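Local coordinates for protein tRNA (guanosine(18)-2'-O)-methyltransferase (Aquifex aeolicus, PDB 1ZJR) that catalyses 2'-O methylation of guanosine 18 in a subset of tRNAs, using S-adenosyl-L-methionine as the methyl donor, at residues K24-F29 / R170-K175; D31-K34 / N38-A41; Y53-H58 / L91-R96; V125-Q130 / L155-A160. One frame throughout, in Å; residues are numbered along the deposited sequence.

Interactions 1, 3 and 4 reach the same parallel sheet, through the neighbouring strands 51-57, 26-31 and 121-126. Interaction 2 lies in the loop that leaves strand 26-31. Interactions 1 and 4 share helix 157-174, which one meets at its end and the other at its start. The first three contacts are buried, yet their chemistry differs. Interaction 1 is a salt bridge, interaction 2 rests on one valine, and interaction 3 is a pair of aromatic rings under a helix. Interaction 4 is partly buried and lines a glycerol-holding pocket of backbone polar groups and small apolar side chains. It lies about 8 Å from interaction 2, centre to centre, and Asn38 bonded to Asn156 joins the two.

Interaction 1: residues K24-F29 / R170-K175; sequences KDLIVF and RQREEK
Leu26 and Arg172 lie opposite each other, with their CA atoms 9.9 Å apart. Leu26 is in strand 26-31, just after the chain turns a corner at Lys24 and Asp25. Arg172 is in the last turn of helix 157-174. The backbones are too far apart to touch, and the arginine side chain spans the gap. Its chain is extended from CG to NE (chi2 -167°), which carries the guanidinium to the strand. There Arg172 NH2 donates to Asp25 OD2 at 3.0 Å in a salt bridge. The bond is bent, with an angle of 147° at the hydrogen. The donor also stands above the carboxylate plane, 40° out of it. Together with a bond from Arg172 NE to the backbone oxygen of Tyr117, this limits the rotation of the guanidinium. Asp25 CB lies at the edge of the guanidinium, 3.7 Å from Arg172 NH1. Leu26 CB covers one face of the same group, 4.0 Å from Arg172 CZ. Arg172 is buried, and its charge is probably balanced by Asp25. Strand 26-31 is an inner strand of the sheet, and Asp25 and Ile27 pair with Thr121 beside it. The contact thus ties the end of a long helix to a central strand, in the layered alpha/beta fold of the knotted SPOUT methyltransferases.

Interaction 2: residues D31-K34 / N38-A41; sequences DNVK and NFSA
Val33 and Asn38 meet where the loop after strand 26-31 folds back on the helix that follows it. The tight part of the contact is a single methyl group. Val33 CG1 lies 4.0 Å from Asn38 CB and 3.9 Å from Phe39 N. The same methyl is 4.2 Å from Phe39 CB. Val33 CG1 is turned anti to its own backbone N (chi1 165°), which aims it at the first turns of helix 36-49. Val33 CB stands at the edge of the Phe39 ring, near its plane. The Phe39 ring also forms an edge-to-face pair with Tyr56 and touches Leu54. The other side of the contact is looser. Lys34 is exposed and its chain leads away from the helix, coming no closer to residues 38-41 than 5.5 Å. The amide of Asn38 also turns elsewhere, and its OD1 accepts from Asn156 ND2. The backbone oxygen of Lys34 is bonded to a glycerol, probably from the crystallisation liquor. No hydrogen bond joins the two segments. The contact is therefore apolar and of van der Waals kind, made by one buried valine, while polar groups around it bond to other parts of the fold.

Interaction 3: residues Y53-H58 / L91-R96; sequences YLYYYH and LEFKNR
Phe93, whose ring meets Tyr55, accepts a hydrogen bond on its backbone oxygen as helix 86-95 ends. Arg96 N is the donor, 2.9 Å from Phe93 O. Across the contact itself there is no hydrogen bond, and two rings carry it. They come from opposite directions, Tyr55 from strand 51-57 and Phe93 from the helix. Both leave with CG anti to the carbonyl carbon (chi1 -66° in Tyr55, -78° in Phe93), which sends each ring toward the other. The nearest CA atoms, those of Tyr55 and Phe93, are 11.7 Å apart. The rings form an offset edge-to-face pair, with centroids 5.4 Å apart and planes at 75°. The edge of Phe93 points to the face of Tyr55. It lands near the rim, with Phe93 CZ 3.5 Å from Tyr55 CE1. Phe93 CE1 stands over the same face, 3.9 Å from Tyr55 CE1. Phe93 CZ also lies 3.6 Å from Tyr55 OH. This helix is part of a beta-alpha-beta crossover. The chain leaves strand 79-82, outermost in the sheet of this chain, runs through the helix across one face of the parallel sheet, and enters again at strand 99-103. Tyr55 is on the face that the helix covers. Ile27, from the neighbouring strand 26-31, touches both Tyr55 and Phe93. Without the ring, as with an alanine at Tyr55, a gap is likely to open and the edge of Phe93 to lose its aromatic face. Phe93 has a second edge-to-face partner in Phe98. Phe29 packs on Tyr55 too, and on Leu90 of the same helix.

Interaction 4: residues V125-Q130 / L155-A160; sequences VGNELQ and LNVSVA. With GOL (glycerol), chain C.
Val157 points its side chain at Gly126 and Asn127, at the end of strand 121-126. Its CB lies 3.5 Å from O2 of a glycerol, probably from the crystallisation liquor. From there the chain forks. Val157 CG1 sits between its own backbone N and carbonyl carbon (chi1 65°), a position that turns it to the amide of Asn127, 4.0 Å from Asn127 CG. Val157 CG2 takes the other direction, 3.6 Å from glycerol O2, 3.7 Å from Gly126 O and 4.3 Å from Val125 CB. Were Asn127 replaced by a glycine, Val157 CG1 would probably lose the amide packed against it. Backbone atoms hold the glycerol. Gly126 N donates to its O1 at 2.9 Å, in a nearly straight bond of 166°. The glycerol O2 donates to Gly126 O at 2.7 Å, and its O3 to Leu155 O at 2.7 Å. Thr103 OG1 binds it as well, and Ala160 CB packs on its carbons. Asn156 caps the helix: its OD1 accepts from Val159 N and, weakly, from Ser158 N. Thr103 and Leu155 are predicted to bind S-adenosyl-L-methionine. Backbone N-H and C=O groups beside valine and alanine side chains are consistent with a pocket that grips the cofactor's polar groups through the main chain.

Interaction 1: residues K24-F29 / R170-K175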
loop_
_atom_site.group_PDB
_atom_site.type_symbol
_atom_site.label_atom_id
_atom_site.label_comp_id
_atom_site.label_asym_id
_atom_site.label_seq_id
_atom_site.Cartn_x
_atom_site.Cartn_y
_atom_site.Cartn_z
ATOM N N LYS A 24 3.533 -5.289 8.655
ATOM C CA LYS A 24 4.332 -5.977 7.644
ATOM C C LYS A 24 3.469 -6.858 6.762
ATOM O O LYS A 24 3.883 -7.283 5.685
ATOM C CB LYS A 24 5.403 -6.843 8.315
ATOM C CG LYS A 24 4.880 -8.159 8.856
ATOM C CD LYS A 24 6.030 -9.068 9.275
ATOM C CE LYS A 24 5.530 -10.468 9.594
ATOM N NZ LYS A 24 6.643 -11.377 9.994
ATOM N N ASP A 25 2.255 -7.080 7.240
ATOM C CA ASP A 25 1.250 -7.939 6.642
ATOM C C ASP A 25 0.267 -7.279 5.657
ATOM O O ASP A 25 -0.418 -7.969 4.894
ATOM C CB ASP A 25 0.478 -8.551 7.811
ATOM C CG ASP A 25 -0.367 -9.692 7.408
ATOM O OD1 ASP A 25 0.154 -10.563 6.681
ATOM O OD2 ASP A 25 -1.542 -9.721 7.825
ATOM N N LEU A 26 0.185 -5.955 5.694
ATOM C CA LEU A 26 -0.732 -5.214 4.827
ATOM C C LEU A 26 0.065 -4.597 3.674
ATOM O O LEU A 26 0.763 -3.601 3.854
ATOM C CB LEU A 26 -1.433 -4.126 5.646
ATOM C CG LEU A 26 -2.534 -3.322 4.949
ATOM C CD1 LEU A 26 -3.606 -4.264 4.410
ATOM C CD2 LEU A 26 -3.133 -2.345 5.936
ATOM N N ILE A 27 -0.048 -5.204 2.496
ATOM C CA ILE A 27 0.700 -4.775 1.315
ATOM C C ILE A 27 -0.175 -4.017 0.331
ATOM O O ILE A 27 -1.356 -4.312 0.194
ATOM C CB ILE A 27 1.281 -6.002 0.553
ATOM C CG1 ILE A 27 1.959 -6.964 1.536
ATOM C CG2 ILE A 27 2.257 -5.543 -0.533
ATOM C CD1 ILE A 27 3.130 -6.374 2.284
ATOM N N VAL A 28 0.410 -3.041 -0.355
ATOM C CA VAL A 28 -0.335 -2.286 -1.357
ATOM C C VAL A 28 0.383 -2.412 -2.699
ATOM O O VAL A 28 1.612 -2.339 -2.770
ATOM C CB VAL A 28 -0.440 -0.782 -1.002
ATOM C CG1 VAL A 28 -1.112 -0.027 -2.151
ATOM C CG2 VAL A 28 -1.249 -0.598 0.276
ATOM N N PHE A 29 -0.394 -2.609 -3.758
ATOM C CA PHE A 29 0.150 -2.727 -5.104
ATOM C C PHE A 29 -0.562 -1.684 -5.961
ATOM O O PHE A 29 -1.785 -1.728 -6.096
ATOM C CB PHE A 29 -0.128 -4.121 -5.673
ATOM C CG PHE A 29 0.631 -4.423 -6.942
ATOM C CD1 PHE A 29 1.727 -5.279 -6.921
ATOM C CD2 PHE A 29 0.266 -3.827 -8.150
ATOM C CE1 PHE A 29 2.458 -5.541 -8.083
ATOM C CE2 PHE A 29 0.991 -4.083 -9.320
ATOM C CZ PHE A 29 2.091 -4.943 -9.284
ATOM N N ARG A 170 -9.196 0.524 10.546
ATOM C CA ARG A 170 -10.238 0.379 11.557
ATOM C C ARG A 170 -10.313 -1.060 12.060
ATOM O O ARG A 170 -10.342 -1.305 13.263
ATOM C CB ARG A 170 -11.588 0.803 10.970
ATOM C CG ARG A 170 -12.787 0.483 11.850
ATOM C CD ARG A 170 -13.841 -0.263 11.037
ATOM N NE ARG A 170 -14.598 -1.207 11.857
ATOM C CZ ARG A 170 -15.341 -2.193 11.365
ATOM N NH1 ARG A 170 -15.430 -2.368 10.053
ATOM N NH2 ARG A 170 -15.993 -3.008 12.185
ATOM N N GLN A 171 -10.334 -2.006 11.130
ATOM C CA GLN A 171 -10.411 -3.416 11.491
ATOM C C GLN A 171 -9.201 -3.860 12.307
ATOM O O GLN A 171 -9.349 -4.494 13.351
ATOM C CB GLN A 171 -10.541 -4.272 10.234
ATOM C CG GLN A 171 -11.893 -4.164 9.543
ATOM C CD GLN A 171 -11.966 -5.026 8.302
ATOM O OE1 GLN A 171 -11.280 -6.043 8.202
ATOM N NE2 GLN A 171 -12.806 -4.633 7.355
ATOM N N ARG A 172 -8.004 -3.513 11.840
ATOM C CA ARG A 172 -6.785 -3.893 12.551
ATOM C C ARG A 172 -6.675 -3.203 13.904
ATOM O O ARG A 172 -6.199 -3.792 14.883
ATOM C CB ARG A 172 -5.555 -3.591 11.688
ATOM C CG ARG A 172 -5.516 -4.453 10.435
ATOM C CD ARG A 172 -4.175 -4.412 9.702
ATOM N NE ARG A 172 -4.134 -5.466 8.692
ATOM C CZ ARG A 172 -3.104 -6.287 8.503
ATOM N NH1 ARG A 172 -2.016 -6.176 9.250
ATOM N NH2 ARG A 172 -3.175 -7.234 7.582
ATOM N N GLU A 173 -7.116 -1.954 13.964
ATOM C CA GLU A 173 -7.082 -1.209 15.211
ATOM C C GLU A 173 -7.941 -1.928 16.250
ATOM O O GLU A 173 -7.542 -2.083 17.406
ATOM C CB GLU A 173 -7.616 0.208 14.991
ATOM C CG GLU A 173 -8.019 0.925 16.268
ATOM C CD GLU A 173 -6.865 1.106 17.228
ATOM O OE1 GLU A 173 -7.124 1.444 18.403
ATOM O OE2 GLU A 173 -5.703 0.922 16.809
ATOM N N GLU A 174 -9.116 -2.373 15.816
ATOM C CA GLU A 174 -10.061 -3.063 16.683
ATOM C C GLU A 174 -9.486 -4.339 17.291
ATOM O O GLU A 174 -9.865 -4.728 18.398
ATOM C CB GLU A 174 -11.344 -3.370 15.905
ATOM C CG GLU A 174 -12.467 -3.942 16.754
ATOM C CD GLU A 174 -13.832 -3.738 16.125
ATOM O OE1 GLU A 174 -14.825 -4.264 16.673
ATOM O OE2 GLU A 174 -13.914 -3.045 15.089
ATOM N N LYS A 175 -8.568 -4.983 16.574
ATOM C CA LYS A 175 -7.937 -6.206 17.060
ATOM C C LYS A 175 -6.617 -5.919 17.770
ATOM O O LYS A 175 -5.875 -6.839 18.116
ATOM C CB LYS A 175 -7.685 -7.179 15.908
ATOM C CG LYS A 175 -8.943 -7.738 15.277
ATOM C CD LYS A 175 -8.616 -8.927 14.386
ATOM C CE LYS A 175 -9.864 -9.486 13.736
ATOM N NZ LYS A 175 -9.559 -10.700 12.930
#

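Interaction 2: residues D31-K34 / N38-A41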
loop_
_atom_site.group_PDB
_atom_site.type_symbol
_atom_site.label_atom_id
_atom_site.label_comp_id
_atom_site.label_asym_id
_atom_site.label_seq_id
_atom_site.Cartn_x
_atom_site.Cartn_y
_atom_site.Cartn_z
ATOM N N ASP A 31 -1.348 -0.404 -9.433
ATOM C CA ASP A 31 -1.358 -0.885 -10.802
ATOM C C ASP A 31 -1.561 0.222 -11.813
ATOM O O ASP A 31 -2.684 0.660 -12.053
ATOM C CB ASP A 31 -2.444 -1.950 -10.975
ATOM C CG ASP A 31 -2.602 -2.384 -12.420
ATOM O OD1 ASP A 31 -1.583 -2.409 -13.136
ATOM O OD2 ASP A 31 -3.732 -2.705 -12.834
ATOM N N ASN A 32 -0.453 0.675 -12.388
ATOM C CA ASN A 32 -0.458 1.712 -13.407
ATOM C C ASN A 32 -1.150 3.008 -12.994
ATOM O O ASN A 32 -2.050 3.491 -13.689
ATOM C CB ASN A 32 -1.092 1.158 -14.690
ATOM C CG ASN A 32 -0.806 2.022 -15.905
ATOM O OD1 ASN A 32 0.142 2.811 -15.910
ATOM N ND2 ASN A 32 -1.616 1.865 -16.947
ATOM N N VAL A 33 -0.727 3.582 -11.868
ATOM C CA VAL A 33 -1.304 4.847 -11.418
ATOM C C VAL A 33 -0.772 5.945 -12.333
ATOM O O VAL A 33 0.436 6.148 -12.443
ATOM C CB VAL A 33 -0.929 5.154 -9.951
ATOM C CG1 VAL A 33 -1.211 6.620 -9.627
ATOM C CG2 VAL A 33 -1.740 4.259 -9.026
ATOM N N LYS A 34 -1.697 6.645 -12.980
ATOM C CA LYS A 34 -1.384 7.706 -13.931
ATOM C C LYS A 34 -0.365 8.773 -13.534
ATOM O O LYS A 34 0.808 8.680 -13.899
ATOM C CB LYS A 34 -2.683 8.393 -14.370
ATOM C CG LYS A 34 -2.960 8.317 -15.865
ATOM C CD LYS A 34 -1.888 9.046 -16.663
ATOM C CE LYS A 34 -2.187 9.026 -18.156
ATOM N NZ LYS A 34 -1.123 9.722 -18.938
ATOM N N ASN A 38 -1.040 11.743 -7.687
ATOM C CA ASN A 38 -1.843 10.689 -7.073
ATOM C C ASN A 38 -0.923 9.642 -6.457
ATOM O O ASN A 38 -1.184 9.145 -5.368
ATOM C CB ASN A 38 -2.760 10.006 -8.095
ATOM C CG ASN A 38 -3.928 10.881 -8.516
ATOM O OD1 ASN A 38 -4.336 11.787 -7.795
ATOM N ND2 ASN A 38 -4.481 10.596 -9.686
ATOM N N PHE A 39 0.156 9.303 -7.153
ATOM C CA PHE A 39 1.074 8.306 -6.617
ATOM C C PHE A 39 1.687 8.768 -5.288
ATOM O O PHE A 39 1.754 8.001 -4.326
ATOM C CB PHE A 39 2.199 8.001 -7.606
ATOM C CG PHE A 39 3.009 6.796 -7.227
ATOM C CD1 PHE A 39 2.508 5.517 -7.442
ATOM C CD2 PHE A 39 4.244 6.937 -6.607
ATOM C CE1 PHE A 39 3.228 4.393 -7.042
ATOM C CE2 PHE A 39 4.974 5.820 -6.201
ATOM C CZ PHE A 39 4.467 4.548 -6.418
ATOM N N SER A 40 2.127 10.024 -5.232
ATOM C CA SER A 40 2.729 10.551 -4.008
ATOM C C SER A 40 1.724 10.559 -2.861
ATOM O O SER A 40 2.072 10.286 -1.707
ATOM C CB SER A 40 3.257 11.972 -4.247
ATOM O OG SER A 40 4.160 11.996 -5.342
ATOM N N ALA A 41 0.475 10.879 -3.179
ATOM C CA ALA A 41 -0.572 10.908 -2.168
ATOM C C ALA A 41 -0.782 9.499 -1.623
ATOM O O ALA A 41 -1.009 9.315 -0.429
ATOM C CB ALA A 41 -1.872 11.446 -2.771
#

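Interaction 3: residues Y53-H58 / L91-R96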
loop_
_atom_site.group_PDB
_atom_site.type_symbol
_atom_site.label_atom_id
_atom_site.label_comp_id
_atom_site.label_asym_id
_atom_site.label_seq_id
_atom_site.Cartn_x
_atom_site.Cartn_y
_atom_site.Cartn_z
ATOM N N TYR A 53 5.230 -1.990 2.807
ATOM C CA TYR A 53 5.612 -2.333 1.438
ATOM C C TYR A 53 4.609 -1.882 0.383
ATOM O O TYR A 53 3.433 -2.258 0.431
ATOM C CB TYR A 53 5.810 -3.845 1.303
ATOM C CG TYR A 53 6.797 -4.435 2.282
ATOM C CD1 TYR A 53 6.359 -5.065 3.448
ATOM C CD2 TYR A 53 8.171 -4.371 2.041
ATOM C CE1 TYR A 53 7.265 -5.623 4.349
ATOM C CE2 TYR A 53 9.088 -4.925 2.937
ATOM C CZ TYR A 53 8.629 -5.549 4.085
ATOM O OH TYR A 53 9.528 -6.110 4.963
ATOM N N LEU A 54 5.093 -1.093 -0.573
ATOM C CA LEU A 54 4.275 -0.594 -1.678
ATOM C C LEU A 54 4.967 -1.019 -2.969
ATOM O O LEU A 54 6.108 -0.631 -3.218
ATOM C CB LEU A 54 4.210 0.941 -1.652
ATOM C CG LEU A 54 3.050 1.723 -2.298
ATOM C CD1 LEU A 54 3.615 2.998 -2.888
ATOM C CD2 LEU A 54 2.321 0.925 -3.352
ATOM N N TYR A 55 4.287 -1.821 -3.778
ATOM C CA TYR A 55 4.828 -2.268 -5.057
ATOM C C TYR A 55 4.060 -1.525 -6.131
ATOM O O TYR A 55 2.919 -1.120 -5.907
ATOM C CB TYR A 55 4.618 -3.770 -5.239
ATOM C CG TYR A 55 5.402 -4.611 -4.262
ATOM C CD1 TYR A 55 4.946 -4.809 -2.960
ATOM C CD2 TYR A 55 6.615 -5.191 -4.632
ATOM C CE1 TYR A 55 5.678 -5.561 -2.048
ATOM C CE2 TYR A 55 7.357 -5.951 -3.727
ATOM C CZ TYR A 55 6.883 -6.129 -2.437
ATOM O OH TYR A 55 7.610 -6.867 -1.532
ATOM N N TYR A 56 4.675 -1.335 -7.292
ATOM C CA TYR A 56 3.989 -0.634 -8.366
ATOM C C TYR A 56 4.426 -1.099 -9.748
ATOM O O TYR A 56 5.546 -1.576 -9.939
ATOM C CB TYR A 56 4.199 0.877 -8.226
ATOM C CG TYR A 56 5.573 1.375 -8.617
ATOM C CD1 TYR A 56 5.833 1.815 -9.918
ATOM C CD2 TYR A 56 6.609 1.429 -7.682
ATOM C CE1 TYR A 56 7.085 2.300 -10.273
ATOM C CE2 TYR A 56 7.863 1.911 -8.029
ATOM C CZ TYR A 56 8.095 2.349 -9.326
ATOM O OH TYR A 56 9.329 2.852 -9.664
ATOM N N TYR A 57 3.510 -0.967 -10.698
ATOM C CA TYR A 57 3.727 -1.343 -12.088
ATOM C C TYR A 57 3.360 -0.098 -12.888
ATOM O O TYR A 57 2.292 0.469 -12.684
ATOM C CB TYR A 57 2.792 -2.500 -12.440
ATOM C CG TYR A 57 2.775 -2.911 -13.900
ATOM C CD1 TYR A 57 1.589 -2.883 -14.628
ATOM C CD2 TYR A 57 3.921 -3.403 -14.525
ATOM C CE1 TYR A 57 1.536 -3.345 -15.945
ATOM C CE2 TYR A 57 3.883 -3.865 -15.840
ATOM C CZ TYR A 57 2.687 -3.836 -16.542
ATOM O OH TYR A 57 2.636 -4.310 -17.834
ATOM N N HIS A 58 4.233 0.345 -13.785
ATOM C CA HIS A 58 3.914 1.541 -14.556
ATOM C C HIS A 58 4.318 1.462 -16.024
ATOM O O HIS A 58 5.198 0.688 -16.397
ATOM C CB HIS A 58 4.553 2.766 -13.894
ATOM C CG HIS A 58 4.148 4.067 -14.513
ATOM N ND1 HIS A 58 2.829 4.414 -14.718
ATOM C CD2 HIS A 58 4.886 5.111 -14.960
ATOM C CE1 HIS A 58 2.773 5.615 -15.265
ATOM N NE2 HIS A 58 4.006 6.059 -15.423
ATOM N N LEU A 91 1.174 -13.450 -7.530
ATOM C CA LEU A 91 1.069 -14.893 -7.335
ATOM C C LEU A 91 2.028 -15.329 -6.238
ATOM O O LEU A 91 1.743 -16.264 -5.489
ATOM C CB LEU A 91 1.393 -15.640 -8.631
ATOM C CG LEU A 91 0.346 -15.520 -9.738
ATOM C CD1 LEU A 91 0.855 -16.168 -11.015
ATOM C CD2 LEU A 91 -0.934 -16.173 -9.278
ATOM N N GLU A 92 3.168 -14.651 -6.153
ATOM C CA GLU A 92 4.158 -14.954 -5.130
ATOM C C GLU A 92 3.551 -14.732 -3.754
ATOM O O GLU A 92 3.757 -15.534 -2.837
ATOM C CB GLU A 92 5.391 -14.065 -5.305
ATOM C CG GLU A 92 6.391 -14.600 -6.317
ATOM C CD GLU A 92 7.405 -13.563 -6.743
ATOM O OE1 GLU A 92 7.886 -12.798 -5.879
ATOM O OE2 GLU A 92 7.731 -13.520 -7.947
ATOM N N PHE A 93 2.801 -13.643 -3.607
ATOM C CA PHE A 93 2.165 -13.350 -2.329
ATOM C C PHE A 93 1.013 -14.308 -2.081
ATOM O O PHE A 93 0.820 -14.784 -0.963
ATOM C CB PHE A 93 1.630 -11.911 -2.288
ATOM C CG PHE A 93 2.685 -10.874 -2.041
ATOM C CD1 PHE A 93 3.152 -10.073 -3.082
ATOM C CD2 PHE A 93 3.208 -10.688 -0.764
ATOM C CE1 PHE A 93 4.127 -9.098 -2.854
ATOM C CE2 PHE A 93 4.184 -9.717 -0.522
ATOM C CZ PHE A 93 4.643 -8.922 -1.569
ATOM N N LYS A 94 0.241 -14.585 -3.125
ATOM C CA LYS A 94 -0.901 -15.476 -2.994
ATOM C C LYS A 94 -0.451 -16.852 -2.504
ATOM O O LYS A 94 -1.020 -17.398 -1.559
ATOM C CB LYS A 94 -1.628 -15.598 -4.336
ATOM C CG LYS A 94 -3.030 -16.175 -4.237
ATOM C CD LYS A 94 -3.746 -16.091 -5.577
ATOM C CE LYS A 94 -5.178 -16.579 -5.468
ATOM N NZ LYS A 94 -5.863 -16.569 -6.785
ATOM N N ASN A 95 0.581 -17.400 -3.139
ATOM C CA ASN A 95 1.094 -18.707 -2.743
ATOM C C ASN A 95 1.664 -18.680 -1.328
ATOM O O ASN A 95 1.840 -19.728 -0.706
ATOM C CB ASN A 95 2.165 -19.182 -3.728
ATOM C CG ASN A 95 1.620 -19.376 -5.128
ATOM O OD1 ASN A 95 0.511 -19.882 -5.308
ATOM N ND2 ASN A 95 2.402 -18.988 -6.129
ATOM N N ARG A 96 1.949 -17.480 -0.823
ATOM C CA ARG A 96 2.479 -17.317 0.528
ATOM C C ARG A 96 1.363 -17.135 1.553
ATOM O O ARG A 96 1.628 -16.882 2.728
ATOM C CB ARG A 96 3.420 -16.112 0.607
ATOM C CG ARG A 96 4.823 -16.347 0.081
ATOM C CD ARG A 96 5.654 -15.079 0.232
ATOM N NE ARG A 96 5.690 -14.620 1.619
ATOM C CZ ARG A 96 6.073 -13.404 1.999
ATOM N NH1 ARG A 96 6.454 -12.513 1.094
ATOM N NH2 ARG A 96 6.071 -13.077 3.286
#

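Interaction 4: residues V125-Q130 / L155-A160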
loop_
_atom_site.group_PDB
_atom_site.type_symbol
_atom_site.label_atom_id
_atom_site.label_comp_id
_atom_site.label_asym_id
_atom_site.label_seq_id
_atom_site.Cartn_x
_atom_site.Cartn_y
_atom_site.Cartn_z
ATOM N N VAL A 125 -4.739 -1.492 -6.274
ATOM C CA VAL A 125 -5.526 -0.363 -6.765
ATOM C C VAL A 125 -4.913 0.058 -8.094
ATOM O O VAL A 125 -3.803 -0.355 -8.420
ATOM C CB VAL A 125 -5.471 0.842 -5.791
ATOM C CG1 VAL A 125 -6.041 0.452 -4.431
ATOM C CG2 VAL A 125 -4.034 1.320 -5.644
ATOM N N GLY A 126 -5.616 0.875 -8.868
ATOM C CA GLY A 126 -5.027 1.281 -10.132
ATOM C C GLY A 126 -5.871 2.211 -10.969
ATOM O O GLY A 126 -6.991 2.548 -10.593
ATOM N N ASN A 127 -5.318 2.620 -12.106
ATOM C CA ASN A 127 -6.009 3.510 -13.028
ATOM C C ASN A 127 -6.335 2.875 -14.371
ATOM O O ASN A 127 -6.367 3.574 -15.386
ATOM C CB ASN A 127 -5.195 4.774 -13.286
ATOM C CG ASN A 127 -5.412 5.833 -12.232
ATOM O OD1 ASN A 127 -6.551 6.196 -11.920
ATOM N ND2 ASN A 127 -4.326 6.349 -11.691
ATOM N N GLU A 128 -6.546 1.563 -14.398
ATOM C CA GLU A 128 -6.920 0.921 -15.655
ATOM C C GLU A 128 -8.423 1.158 -15.755
ATOM O O GLU A 128 -9.043 1.625 -14.799
ATOM C CB GLU A 128 -6.599 -0.581 -15.652
ATOM C CG GLU A 128 -5.096 -0.920 -15.626
ATOM C CD GLU A 128 -4.317 -0.420 -16.852
ATOM O OE1 GLU A 128 -3.086 -0.624 -16.898
ATOM O OE2 GLU A 128 -4.920 0.178 -17.767
ATOM N N LEU A 129 -9.009 0.840 -16.903
ATOM C CA LEU A 129 -10.433 1.064 -17.135
ATOM C C LEU A 129 -11.359 0.719 -15.969
ATOM O O LEU A 129 -12.208 1.529 -15.583
ATOM C CB LEU A 129 -10.876 0.299 -18.387
ATOM C CG LEU A 129 -12.271 0.651 -18.905
ATOM C CD1 LEU A 129 -12.333 2.139 -19.216
ATOM C CD2 LEU A 129 -12.581 -0.165 -20.150
ATOM N N GLN A 130 -11.205 -0.475 -15.407
ATOM C CA GLN A 130 -12.056 -0.888 -14.294
ATOM C C GLN A 130 -11.310 -0.958 -12.957
ATOM O O GLN A 130 -11.728 -1.657 -12.035
ATOM C CB GLN A 130 -12.700 -2.243 -14.616
ATOM C CG GLN A 130 -13.614 -2.191 -15.840
ATOM C CD GLN A 130 -14.266 -3.523 -16.158
ATOM O OE1 GLN A 130 -15.182 -3.969 -15.464
ATOM N NE2 GLN A 130 -13.788 -4.169 -17.209
ATOM N N LEU A 155 -14.087 6.923 -8.071
ATOM C CA LEU A 155 -13.417 7.982 -7.317
ATOM C C LEU A 155 -11.983 8.144 -7.804
ATOM O O LEU A 155 -11.461 7.281 -8.513
ATOM C CB LEU A 155 -13.375 7.607 -5.828
ATOM C CG LEU A 155 -14.686 7.517 -5.043
ATOM C CD1 LEU A 155 -14.476 6.722 -3.764
ATOM C CD2 LEU A 155 -15.183 8.924 -4.730
ATOM N N ASN A 156 -11.354 9.253 -7.423
ATOM C CA ASN A 156 -9.946 9.489 -7.747
ATOM C C ASN A 156 -9.222 8.301 -7.094
ATOM O O ASN A 156 -9.542 7.940 -5.965
ATOM C CB ASN A 156 -9.497 10.824 -7.125
ATOM C CG ASN A 156 -7.985 10.930 -6.973
ATOM O OD1 ASN A 156 -7.409 10.409 -6.019
ATOM N ND2 ASN A 156 -7.337 11.605 -7.920
ATOM N N VAL A 157 -8.269 7.688 -7.794
ATOM C CA VAL A 157 -7.562 6.519 -7.259
ATOM C C VAL A 157 -6.919 6.719 -5.880
ATOM O O VAL A 157 -6.928 5.807 -5.049
ATOM C CB VAL A 157 -6.486 6.006 -8.268
ATOM C CG1 VAL A 157 -5.392 7.045 -8.442
ATOM C CG2 VAL A 157 -5.899 4.670 -7.799
ATOM N N SER A 158 -6.369 7.903 -5.626
ATOM C CA SER A 158 -5.731 8.165 -4.338
ATOM C C SER A 158 -6.772 8.234 -3.216
ATOM O O SER A 158 -6.552 7.739 -2.102
ATOM C CB SER A 158 -4.938 9.474 -4.399
ATOM O OG SER A 158 -4.369 9.773 -3.137
ATOM N N VAL A 159 -7.912 8.845 -3.513
ATOM C CA VAL A 159 -8.967 8.953 -2.519
ATOM C C VAL A 159 -9.515 7.562 -2.201
ATOM O O VAL A 159 -9.698 7.217 -1.034
ATOM C CB VAL A 159 -10.116 9.868 -3.017
ATOM C CG1 VAL A 159 -11.230 9.933 -1.974
ATOM C CG2 VAL A 159 -9.579 11.269 -3.290
ATOM N N ALA A 160 -9.759 6.759 -3.235
ATOM C CA ALA A 160 -10.282 5.407 -3.032
ATOM C C ALA A 160 -9.303 4.581 -2.208
ATOM O O ALA A 160 -9.702 3.822 -1.327
ATOM C CB ALA A 160 -10.530 4.725 -4.385
HETATM C C1 GOL C . -9.194 2.413 -7.194
HETATM O O1 GOL C . -8.242 1.492 -7.724
HETATM C C2 GOL C . -9.957 3.038 -8.404
HETATM O O2 GOL C . -9.008 3.731 -9.250
HETATM C C3 GOL C . -11.009 4.051 -7.897
HETATM O O3 GOL C . -11.773 4.619 -8.963
#